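Local coordinates for YkuI protein (Bacillus subtilis, PDB 2BAS) that binds the second messenger cyclic di-GMP through an EAL domain and is probably a phosphodiesterase specific for it, at residues T404-M409 and Y414-L419; K324-L329 and F334-C339; T308-N313 and D319-K324. One frame throughout, in Å; residues are numbered along the deposited sequence.

Contact 1 (T404-M409 and Y414-L419); sequences TFSYPM and YLFIDL
Thr404 stands alongside Asp418, both side chains leaving the same face of the sheet, and its OG1 donates a hydrogen bond of 2.8 Å to Asp418 OD1, approaching from above the carboxylate plane, 45° out of it. With OG1 held beside the backbone N (chi1 -63°), Thr404 CG2 falls at the edge of the Phe416 ring. The same hydroxyl also bonds Tyr393 OH, and Asp418 OD2 forms a salt bridge with Arg335. A valine here would probably leave Asp418 OD1 and Tyr393 OH without their shared hydroxyl partner. Phe405 pairs with Ile417, their side chains on the other face: Phe405 N reaches Ile417 O at 2.7 Å, almost straight at 172°, and Ile417 N answers to Phe405 O. The Phe405 ring then leads away toward Phe299 on the long helix 271-311. The pairing is that of a beta hairpin, strands 401-409 and 413-419, set within a six-stranded antiparallel sheet. Ser406 OG lies 3.8 Å from Phe416 CE2. Tyr407 N reaches Leu415 O and Leu415 N reaches Tyr407 O, both at 3.0 Å. Their side chains meet as well, Tyr407 CD2 lying 3.9 Å from Leu415 CD2. Pro408, lacking an N-H, occupies a non-hydrogen-bonded position opposite Tyr414, where its CB packs against Tyr414 CE2. At Met409, a selenomethionine, the SE atom rests 4.0 Å from Leu415 CB.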
# COMPACT_ATOMS: atom_id res chain seq x y z
N THR A 404 -12.81 13.26 -8.20
CA THR A 404 -13.90 12.95 -9.12
C THR A 404 -15.19 12.94 -8.31
O THR A 404 -15.21 12.42 -7.20
CB THR A 404 -13.75 11.52 -9.73
OG1 THR A 404 -12.55 11.43 -10.50
CG2 THR A 404 -14.97 11.13 -10.62
N PHE A 405 -16.25 13.51 -8.88
CA PHE A 405 -17.58 13.48 -8.26
C PHE A 405 -18.53 12.56 -9.04
O PHE A 405 -18.74 12.78 -10.23
CB PHE A 405 -18.16 14.88 -8.16
CG PHE A 405 -19.48 14.92 -7.47
CD1 PHE A 405 -19.55 15.00 -6.07
CD2 PHE A 405 -20.67 14.83 -8.19
CE1 PHE A 405 -20.77 15.02 -5.42
CE2 PHE A 405 -21.91 14.85 -7.54
CZ PHE A 405 -21.96 14.94 -6.16
N SER A 406 -19.11 11.57 -8.35
CA SER A 406 -20.00 10.55 -8.92
C SER A 406 -21.46 10.81 -8.61
O SER A 406 -21.82 10.94 -7.45
CB SER A 406 -19.70 9.18 -8.32
OG SER A 406 -18.36 8.84 -8.50
N TYR A 407 -22.30 10.83 -9.64
CA TYR A 407 -23.70 11.17 -9.49
C TYR A 407 -24.59 10.12 -10.16
O TYR A 407 -24.35 9.77 -11.31
CB TYR A 407 -23.94 12.55 -10.10
CG TYR A 407 -25.37 13.02 -10.01
CD1 TYR A 407 -25.82 13.74 -8.91
CD2 TYR A 407 -26.27 12.75 -11.04
CE1 TYR A 407 -27.13 14.17 -8.83
CE2 TYR A 407 -27.60 13.20 -10.96
CZ TYR A 407 -28.02 13.90 -9.86
OH TYR A 407 -29.32 14.34 -9.76
N PRO A 408 -25.60 9.60 -9.42
CA PRO A 408 -26.55 8.66 -10.03
C PRO A 408 -27.70 9.37 -10.75
O PRO A 408 -28.35 10.25 -10.17
CB PRO A 408 -27.07 7.87 -8.82
CG PRO A 408 -26.91 8.77 -7.65
CD PRO A 408 -25.88 9.82 -7.99
N MSE A 409 -27.94 8.99 -11.99
CA MSE A 409 -29.04 9.52 -12.78
C MSE A 409 -30.11 8.46 -12.96
O MSE A 409 -29.98 7.35 -12.44
CB MSE A 409 -28.54 9.96 -14.16
CG MSE A 409 -27.66 11.19 -14.14
SE MSE A 409 -26.79 11.37 -15.88
CE MSE A 409 -28.38 11.82 -16.93
N TYR A 414 -24.64 6.68 -14.97
CA TYR A 414 -23.78 7.30 -13.99
C TYR A 414 -22.95 8.40 -14.62
O TYR A 414 -22.44 8.27 -15.73
CB TYR A 414 -22.93 6.23 -13.27
CG TYR A 414 -23.81 5.23 -12.57
CD1 TYR A 414 -24.20 4.06 -13.22
CD2 TYR A 414 -24.30 5.48 -11.30
CE1 TYR A 414 -25.06 3.15 -12.60
CE2 TYR A 414 -25.16 4.57 -10.66
CZ TYR A 414 -25.54 3.41 -11.32
OH TYR A 414 -26.38 2.51 -10.69
N LEU A 415 -22.84 9.49 -13.87
CA LEU A 415 -22.21 10.70 -14.33
C LEU A 415 -20.93 10.90 -13.53
O LEU A 415 -20.90 10.71 -12.30
CB LEU A 415 -23.18 11.86 -14.12
CG LEU A 415 -22.78 13.31 -14.38
CD1 LEU A 415 -22.64 13.60 -15.88
CD2 LEU A 415 -23.85 14.21 -13.75
N PHE A 416 -19.86 11.26 -14.23
CA PHE A 416 -18.59 11.49 -13.59
C PHE A 416 -18.08 12.86 -13.96
O PHE A 416 -18.06 13.24 -15.14
CB PHE A 416 -17.62 10.38 -13.96
CG PHE A 416 -18.11 9.02 -13.57
CD1 PHE A 416 -18.90 8.27 -14.45
CD2 PHE A 416 -17.82 8.49 -12.32
CE1 PHE A 416 -19.38 7.03 -14.10
CE2 PHE A 416 -18.29 7.26 -11.96
CZ PHE A 416 -19.07 6.52 -12.84
N ILE A 417 -17.74 13.63 -12.93
CA ILE A 417 -17.23 14.98 -13.08
C ILE A 417 -15.89 15.08 -12.36
O ILE A 417 -15.84 14.96 -11.14
CB ILE A 417 -18.18 16.00 -12.45
CG1 ILE A 417 -19.57 15.90 -13.09
CG2 ILE A 417 -17.62 17.38 -12.59
CD1 ILE A 417 -20.65 16.64 -12.31
N ASP A 418 -14.81 15.28 -13.11
CA ASP A 418 -13.47 15.41 -12.53
C ASP A 418 -13.21 16.86 -12.19
O ASP A 418 -13.49 17.74 -13.00
CB ASP A 418 -12.40 14.89 -13.51
CG ASP A 418 -12.50 13.37 -13.75
OD1 ASP A 418 -13.14 12.66 -12.93
OD2 ASP A 418 -11.94 12.89 -14.76
N LEU A 419 -12.70 17.13 -11.00
CA LEU A 419 -12.45 18.53 -10.59
C LEU A 419 -10.95 18.86 -10.70
O LEU A 419 -10.11 18.07 -10.28
CB LEU A 419 -12.93 18.81 -9.16
CG LEU A 419 -14.20 18.23 -8.54
CD1 LEU A 419 -14.68 19.17 -7.46
CD2 LEU A 419 -15.32 18.00 -9.51

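Contact 2 (K324-L329 and F334-C339); sequences KLAEEL and FRIYMC
Ile336 reaches Ala326 because CG1 stands beside its own backbone N (chi1 -53°) and the chain beyond is fully extended (chi2 180°), which carries CD1 straight out from the strand to the helix. The same first torsion puts the other branch, CG2, anti to the backbone N, and this methyl faces Leu325. Leu325, its CB bond aimed at the strand, contributes its CD2 methyl.

The two branches therefore divide the work. CD1 comes down on the backbone of Ala326 as much as on its side chain, lying 3.6 Å from Ala326 CA and close to Ala326 N as well. Ala326 CB is a little farther off, 4.1 Å from Ile336 CD1. Such a close approach to the helix backbone is consistent with the small side chain at Ala326, and the CA atoms of Ala326 and Ile336 are 6.8 Å apart. Ile336 CG2 makes the second touch, 4.2 Å from Leu325 CD2.

Here helix 318-328 lies on one face of the antiparallel sheet and, after a short loop, the chain enters that sheet as strand 335-340. The strand order and the covering helices are consistent with a PAS-like domain. Leu329, the first residue to leave helical geometry, is still tied to the helix by Leu329 N to Leu325 O at 2.8 Å.

Around this small apolar patch, Leu325 also touches Leu415 of the adjoining strand and Ala326 touches Val350, so the helix spans three strands. Arg335, the strand residue before Ile336, points away from the helix and forms salt bridges with Asp395 and Glu397.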
# COMPACT_ATOMS: atom_id res chain seq x y z
N LYS A 324 -23.42 20.61 -22.56
CA LYS A 324 -24.18 21.67 -21.90
C LYS A 324 -23.89 21.65 -20.40
O LYS A 324 -23.73 22.70 -19.80
CB LYS A 324 -25.68 21.52 -22.16
CG LYS A 324 -26.11 21.70 -23.62
CD LYS A 324 -27.64 21.67 -23.72
CE LYS A 324 -28.16 21.67 -25.16
NZ LYS A 324 -27.97 20.35 -25.84
N LEU A 325 -23.82 20.47 -19.80
CA LEU A 325 -23.47 20.41 -18.38
C LEU A 325 -22.09 21.06 -18.13
O LEU A 325 -21.94 21.87 -17.21
CB LEU A 325 -23.51 18.98 -17.84
CG LEU A 325 -23.34 18.84 -16.32
CD1 LEU A 325 -24.47 19.54 -15.55
CD2 LEU A 325 -23.24 17.37 -15.90
N ALA A 326 -21.12 20.72 -18.98
CA ALA A 326 -19.76 21.24 -18.88
C ALA A 326 -19.73 22.75 -18.77
O ALA A 326 -19.03 23.29 -17.92
CB ALA A 326 -18.91 20.79 -20.07
N GLU A 327 -20.49 23.41 -19.64
CA GLU A 327 -20.58 24.86 -19.65
C GLU A 327 -21.26 25.42 -18.40
O GLU A 327 -20.85 26.46 -17.89
CB GLU A 327 -21.28 25.35 -20.92
CG GLU A 327 -20.46 25.15 -22.21
CD GLU A 327 -19.23 26.06 -22.31
OE1 GLU A 327 -18.83 26.71 -21.31
OE2 GLU A 327 -18.64 26.12 -23.41
N GLU A 328 -22.27 24.72 -17.91
CA GLU A 328 -22.95 25.10 -16.68
C GLU A 328 -22.01 24.96 -15.48
O GLU A 328 -22.03 25.79 -14.56
CB GLU A 328 -24.21 24.25 -16.48
CG GLU A 328 -25.07 24.65 -15.28
CD GLU A 328 -25.65 26.04 -15.43
OE1 GLU A 328 -25.41 26.87 -14.52
OE2 GLU A 328 -26.33 26.32 -16.44
N LEU A 329 -21.19 23.91 -15.49
CA LEU A 329 -20.23 23.68 -14.42
C LEU A 329 -18.80 24.10 -14.79
O LEU A 329 -17.82 23.66 -14.16
CB LEU A 329 -20.26 22.20 -13.98
CG LEU A 329 -21.55 21.64 -13.36
CD1 LEU A 329 -21.30 20.26 -12.83
CD2 LEU A 329 -22.11 22.52 -12.24
N PHE A 334 -13.09 19.78 -15.35
CA PHE A 334 -12.25 19.79 -16.56
C PHE A 334 -12.51 18.52 -17.39
O PHE A 334 -12.07 18.42 -18.52
CB PHE A 334 -10.75 19.96 -16.23
CG PHE A 334 -10.10 18.72 -15.69
CD1 PHE A 334 -9.37 17.87 -16.53
CD2 PHE A 334 -10.21 18.38 -14.35
CE1 PHE A 334 -8.77 16.72 -16.05
CE2 PHE A 334 -9.63 17.24 -13.84
CZ PHE A 334 -8.90 16.40 -14.69
N ARG A 335 -13.24 17.58 -16.83
CA ARG A 335 -13.67 16.40 -17.59
C ARG A 335 -15.01 15.90 -17.08
O ARG A 335 -15.24 15.83 -15.86
CB ARG A 335 -12.64 15.28 -17.53
CG ARG A 335 -12.80 14.27 -18.64
CD ARG A 335 -11.99 13.02 -18.41
NE ARG A 335 -10.57 13.18 -18.70
CZ ARG A 335 -9.62 13.31 -17.78
NH1 ARG A 335 -8.35 13.42 -18.15
NH2 ARG A 335 -9.93 13.31 -16.49
N ILE A 336 -15.91 15.59 -18.03
CA ILE A 336 -17.23 15.01 -17.74
C ILE A 336 -17.56 13.89 -18.74
O ILE A 336 -17.30 14.04 -19.94
CB ILE A 336 -18.35 16.09 -17.75
CG1 ILE A 336 -17.96 17.25 -16.82
CG2 ILE A 336 -19.71 15.51 -17.33
CD1 ILE A 336 -18.97 18.38 -16.76
N TYR A 337 -18.11 12.78 -18.23
CA TYR A 337 -18.53 11.62 -19.04
C TYR A 337 -19.53 10.75 -18.25
O TYR A 337 -19.64 10.88 -17.03
CB TYR A 337 -17.31 10.78 -19.47
CG TYR A 337 -16.53 10.15 -18.32
CD1 TYR A 337 -16.71 8.81 -17.96
CD2 TYR A 337 -15.63 10.90 -17.60
CE1 TYR A 337 -15.99 8.25 -16.89
CE2 TYR A 337 -14.91 10.36 -16.55
CZ TYR A 337 -15.08 9.05 -16.20
OH TYR A 337 -14.34 8.58 -15.14
N MSE A 338 -20.24 9.85 -18.96
CA MSE A 338 -21.24 8.94 -18.38
C MSE A 338 -20.97 7.47 -18.67
O MSE A 338 -20.50 7.13 -19.76
CB MSE A 338 -22.64 9.27 -18.92
CG MSE A 338 -23.37 10.40 -18.23
SE MSE A 338 -24.87 11.10 -19.31
CE MSE A 338 -25.95 9.42 -19.65
N CYS A 339 -21.32 6.59 -17.72
CA CYS A 339 -21.15 5.14 -17.86
C CYS A 339 -22.39 4.38 -17.39
O CYS A 339 -23.17 4.91 -16.60
CB CYS A 339 -19.97 4.65 -17.01
SG CYS A 339 -18.35 5.37 -17.34

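Contact 3 (T308-N313 and D319-K324); sequences TSLRKN and DDFIKK
Two helices joined by a short loop meet here: the C-terminal end of the long helix 271-311 packs against the early turns of helix 318-328. The contact is carried by one aromatic ring with an arginine over it, and by a leucine that fits beside them.

Phe321 sends its ring toward the long helix, CG lying anti to the backbone N (chi1 159°). Arg311 crosses the ring at about a right angle. Its NE sits 3.9 Å above the ring plane, over the centre, and its CZ stands 4.9 Å from the ring centroid, which makes this a cation-pi interaction. The guanidinium is not stacked flat: the two planes are 66° apart, and the arginine presents an edge to the ring. Nearer the backbone the aliphatic part joins in, with Arg311 CG making an off-centre CH-pi contact and lying 3.7 Å from Phe321 CE1. A salt bridge from Arg311 NH2 to Asp318, the first residue of the second helix, probably helps to fix the guanidinium in this pose.

Leu310 approaches the same ring from its edge, CB lying 4.0 Å from Phe321 CE1. Its two methyls go on to the next turn: Leu310 CD1 is 3.9 Å from Lys324 C, and Leu310 CD2 is 4.0 Å from Lys324 CB. Lys324 thus contributes its aliphatic base, while its far end leads away from the long helix.

Beneath the pair lies the antiparallel sheet: Phe321 also touches Met409 of strand 401-409 and Met338 of strand 335-340, Arg311 touches Met409 too, and Ile322 rests on Val350 of strand 349-353.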
# COMPACT_ATOMS: atom_id res chain seq x y z
N THR A 308 -31.15 17.92 -13.47
CA THR A 308 -32.61 17.95 -13.53
C THR A 308 -33.16 19.14 -14.34
O THR A 308 -34.13 19.00 -15.07
CB THR A 308 -33.25 17.95 -12.12
OG1 THR A 308 -32.78 19.08 -11.38
CG2 THR A 308 -32.90 16.66 -11.36
N SER A 309 -32.52 20.30 -14.20
CA SER A 309 -32.87 21.49 -14.97
C SER A 309 -32.57 21.32 -16.47
O SER A 309 -33.43 21.59 -17.31
CB SER A 309 -32.15 22.71 -14.40
OG SER A 309 -32.01 23.72 -15.37
N LEU A 310 -31.35 20.89 -16.79
CA LEU A 310 -30.96 20.63 -18.18
C LEU A 310 -31.71 19.47 -18.83
O LEU A 310 -32.04 19.53 -20.02
CB LEU A 310 -29.45 20.40 -18.31
CG LEU A 310 -28.56 21.63 -18.42
CD1 LEU A 310 -27.11 21.23 -18.25
CD2 LEU A 310 -28.75 22.34 -19.74
N ARG A 311 -32.00 18.44 -18.04
CA ARG A 311 -32.70 17.27 -18.57
C ARG A 311 -34.20 17.42 -18.64
O ARG A 311 -34.84 16.81 -19.50
CB ARG A 311 -32.33 16.01 -17.79
CG ARG A 311 -30.95 15.50 -18.14
CD ARG A 311 -30.95 14.01 -18.21
NE ARG A 311 -30.15 13.55 -19.34
CZ ARG A 311 -30.19 12.31 -19.83
NH1 ARG A 311 -30.99 11.40 -19.28
NH2 ARG A 311 -29.43 11.98 -20.86
N LYS A 312 -34.77 18.23 -17.75
CA LYS A 312 -36.22 18.40 -17.69
C LYS A 312 -36.75 19.06 -18.96
O LYS A 312 -36.22 20.08 -19.40
CB LYS A 312 -36.66 19.20 -16.46
CG LYS A 312 -38.15 19.12 -16.18
CD LYS A 312 -38.52 19.62 -14.78
CE LYS A 312 -40.01 19.39 -14.50
NZ LYS A 312 -40.89 20.17 -15.40
N ASN A 313 -37.79 18.45 -19.52
CA ASN A 313 -38.45 18.92 -20.74
C ASN A 313 -37.52 19.08 -21.95
O ASN A 313 -37.82 19.86 -22.86
CB ASN A 313 -39.24 20.21 -20.46
CG ASN A 313 -40.49 19.96 -19.62
OD1 ASN A 313 -41.11 18.90 -19.69
ND2 ASN A 313 -40.88 20.97 -18.84
N ASP A 319 -24.59 12.82 -25.34
CA ASP A 319 -23.37 13.57 -25.72
C ASP A 319 -23.62 15.08 -25.76
O ASP A 319 -22.76 15.87 -25.38
CB ASP A 319 -22.80 13.08 -27.06
CG ASP A 319 -22.10 11.73 -26.94
OD1 ASP A 319 -20.99 11.68 -26.36
OD2 ASP A 319 -22.63 10.72 -27.44
N ASP A 320 -24.81 15.47 -26.20
CA ASP A 320 -25.18 16.86 -26.20
C ASP A 320 -25.45 17.37 -24.78
O ASP A 320 -25.15 18.52 -24.47
CB ASP A 320 -26.37 17.10 -27.13
CG ASP A 320 -25.99 16.99 -28.62
OD1 ASP A 320 -24.80 17.19 -28.96
OD2 ASP A 320 -26.89 16.71 -29.46
N PHE A 321 -25.98 16.49 -23.93
CA PHE A 321 -26.26 16.86 -22.53
C PHE A 321 -25.01 17.23 -21.72
O PHE A 321 -25.03 18.22 -20.98
CB PHE A 321 -27.09 15.76 -21.82
CG PHE A 321 -27.00 15.81 -20.31
CD1 PHE A 321 -27.63 16.82 -19.59
CD2 PHE A 321 -26.28 14.83 -19.62
CE1 PHE A 321 -27.53 16.86 -18.18
CE2 PHE A 321 -26.18 14.86 -18.21
CZ PHE A 321 -26.81 15.87 -17.50
N ILE A 322 -23.94 16.45 -21.87
CA ILE A 322 -22.72 16.71 -21.10
C ILE A 322 -21.97 17.96 -21.57
O ILE A 322 -21.30 18.63 -20.77
CB ILE A 322 -21.77 15.47 -21.00
CG1 ILE A 322 -21.27 15.01 -22.38
CG2 ILE A 322 -22.45 14.33 -20.23
CD1 ILE A 322 -20.21 13.91 -22.32
N LYS A 323 -22.10 18.27 -22.86
CA LYS A 323 -21.48 19.47 -23.42
C LYS A 323 -22.11 20.69 -22.76
O LYS A 323 -21.42 21.67 -22.46
CB LYS A 323 -21.68 19.54 -24.93
CG LYS A 323 -21.03 18.41 -25.72
CD LYS A 323 -21.38 18.55 -27.18
CE LYS A 323 -20.99 17.32 -27.97
NZ LYS A 323 -21.54 17.39 -29.36
N LYS A 324 -23.42 20.61 -22.56
CA LYS A 324 -24.18 21.67 -21.90
C LYS A 324 -23.89 21.65 -20.40
O LYS A 324 -23.73 22.70 -19.80
CB LYS A 324 -25.68 21.52 -22.16
CG LYS A 324 -26.11 21.70 -23.62
CD LYS A 324 -27.64 21.67 -23.72
CE LYS A 324 -28.16 21.67 -25.16
NZ LYS A 324 -27.97 20.35 -25.84

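All three contacts belong to one compact alpha/beta unit, whose long helix 271-311 leads from the EAL domain; none includes a strand of the EAL sheet. Contacts 1 and 2 have centres about 9 Å apart and share that unit's sheet, strands 413-419 and 335-340 being neighbours, with Asp418 OD2 and Arg335 NH2 joined at 2.7 Å. Contacts 2 and 3, centres about 10 Å apart, both use helix 318-328 and share Lys324; Leu310 CD1 lies 3.7 Å from Leu325 N. Between contacts 1 and 3, about 14 Å centre to centre, Met409 is the bridge, its CE 4.0 Å from Phe321 CE2. Along the chain they follow in the order 3, 2, 1.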